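Local coordinates for protein tyrosyl-tRNA synthetase (Aeropyrum pernix, PDB 2CYA) that probably joins tyrosine to its cognate tRNA, activating the amino acid with ATP to tyrosyl-AMP before passing it to the acceptor end, at residues S215-G219 against E245-F249. Sequence-based numbering, arbitrary orientation.
Sequences SSLQG and ETAVF
Leu217 N donates a nearly straight hydrogen bond to Thr246 O (3.1 Å, 168° at the hydrogen), tying residues 215-219 to the chain just past the KMSKS motif, a signature of class I aminoacyl-tRNA synthetases. Both segments belong to the long loop between strand 207-211 and helix 254-262. The Ala247 side chain lies about 5 Å from that of His49 and about 6 Å from that of Lys241, which probably bind ATP.

Apolar contact continues from the same leucine. With CG anti to its carbonyl carbon (chi1 -60°), the side chain runs along the backbone of residues 245-247: CG rests 3.4 Å from Thr246 O, and CD1 goes on to meet Val248 CG2 at 3.9 Å. Ile279 of helix 275-284 and Lys260 of helix 254-262 also touch this leucine. Cutting it back to an alanine would probably open a gap against Thr246 O and deprive Val248 CG2 of its methyl partner. Thr246 CG2 packs against Gln218 CB at 3.6 Å.

Among the polar groups, Thr246 OG1 and Gln218 OE1 both bond to Lys243, directly after the motif, at its backbone O and its NZ respectively. Ser216 OG accepts weak bonds from Gln218 N and NE2. It is not hydrogen-bonded to Thr246 OG1, but presses tightly on Thr246 CB at 3.0 Å.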
loop_
_atom_site.group_PDB
_atom_site.type_symbol
_atom_site.label_atom_id
_atom_site.label_comp_id
_atom_site.label_asym_id
_atom_site.label_seq_id
_atom_site.Cartn_x
_atom_site.Cartn_y
_atom_site.Cartn_z
ATOM N N SER A 215 -25.548 6.458 19.160
ATOM C CA SER A 215 -25.712 7.753 18.502
ATOM C C SER A 215 -25.248 8.954 19.327
ATOM O O SER A 215 -25.025 8.864 20.531
ATOM C CB SER A 215 -27.183 7.963 18.124
ATOM O OG SER A 215 -27.666 6.897 17.324
ATOM N N SER A 216 -25.107 10.083 18.646
ATOM C CA SER A 216 -24.711 11.333 19.274
ATOM C C SER A 216 -25.835 11.743 20.220
ATOM O O SER A 216 -27.001 11.459 19.957
ATOM C CB SER A 216 -24.534 12.416 18.201
ATOM O OG SER A 216 -24.226 13.670 18.782
ATOM N N LEU A 217 -25.490 12.404 21.321
ATOM C CA LEU A 217 -26.509 12.852 22.264
ATOM C C LEU A 217 -27.298 14.032 21.679
ATOM O O LEU A 217 -28.405 14.321 22.123
ATOM C CB LEU A 217 -25.872 13.285 23.592
ATOM C CG LEU A 217 -25.051 12.282 24.404
ATOM C CD1 LEU A 217 -24.344 13.018 25.527
ATOM C CD2 LEU A 217 -25.937 11.180 24.955
ATOM N N GLN A 218 -26.730 14.698 20.677
ATOM C CA GLN A 218 -27.375 15.856 20.056
ATOM C C GLN A 218 -28.743 15.571 19.423
ATOM O O GLN A 218 -29.746 16.183 19.812
ATOM C CB GLN A 218 -26.439 16.499 19.023
ATOM C CG GLN A 218 -26.170 15.670 17.770
ATOM C CD GLN A 218 -24.995 16.207 16.957
ATOM O OE1 GLN A 218 -24.874 17.417 16.743
ATOM N NE2 GLN A 218 -24.128 15.306 16.492
ATOM N N GLY A 219 -28.798 14.657 18.457
ATOM C CA GLY A 219 -30.077 14.357 17.839
ATOM C C GLY A 219 -30.016 13.653 16.496
ATOM O O GLY A 219 -29.532 12.520 16.414
ATOM N N GLU A 245 -19.887 17.836 24.014
ATOM C CA GLU A 245 -21.207 17.731 24.635
ATOM C C GLU A 245 -22.107 16.634 24.075
ATOM O O GLU A 245 -23.124 16.301 24.685
ATOM C CB GLU A 245 -21.937 19.074 24.552
ATOM C CG GLU A 245 -21.333 20.163 25.422
ATOM C CD GLU A 245 -21.495 19.881 26.907
ATOM O OE1 GLU A 245 -22.653 19.736 27.363
ATOM O OE2 GLU A 245 -20.465 19.811 27.615
ATOM N N THR A 246 -21.749 16.078 22.921
ATOM C CA THR A 246 -22.559 15.021 22.324
ATOM C C THR A 246 -22.022 13.631 22.635
ATOM O O THR A 246 -22.547 12.631 22.136
ATOM C CB THR A 246 -22.627 15.151 20.801
ATOM O OG1 THR A 246 -21.319 14.941 20.243
ATOM C CG2 THR A 246 -23.157 16.528 20.422
ATOM N N ALA A 247 -20.964 13.574 23.444
ATOM C CA ALA A 247 -20.363 12.305 23.818
ATOM C C ALA A 247 -19.938 12.293 25.285
ATOM O O ALA A 247 -19.435 13.287 25.813
ATOM C CB ALA A 247 -19.165 12.021 22.929
ATOM N N VAL A 248 -20.134 11.160 25.941
ATOM C CA VAL A 248 -19.746 11.028 27.329
ATOM C C VAL A 248 -18.404 10.308 27.370
ATOM O O VAL A 248 -18.301 9.154 26.951
ATOM C CB VAL A 248 -20.803 10.228 28.118
ATOM C CG1 VAL A 248 -20.390 10.104 29.582
ATOM C CG2 VAL A 248 -22.156 10.929 28.000
ATOM N N PHE A 249 -17.366 10.987 27.844
ATOM C CA PHE A 249 -16.047 10.352 27.920
ATOM C C PHE A 249 -15.889 9.603 29.242
ATOM O O PHE A 249 -16.554 9.934 30.230
ATOM C CB PHE A 249 -14.934 11.392 27.775
ATOM C CG PHE A 249 -14.993 12.150 26.490
ATOM C CD1 PHE A 249 -15.615 13.387 26.427
ATOM C CD2 PHE A 249 -14.472 11.599 25.320
ATOM C CE1 PHE A 249 -15.724 14.072 25.210
ATOM C CE2 PHE A 249 -14.576 12.274 24.098
ATOM C CZ PHE A 249 -15.202 13.510 24.044
#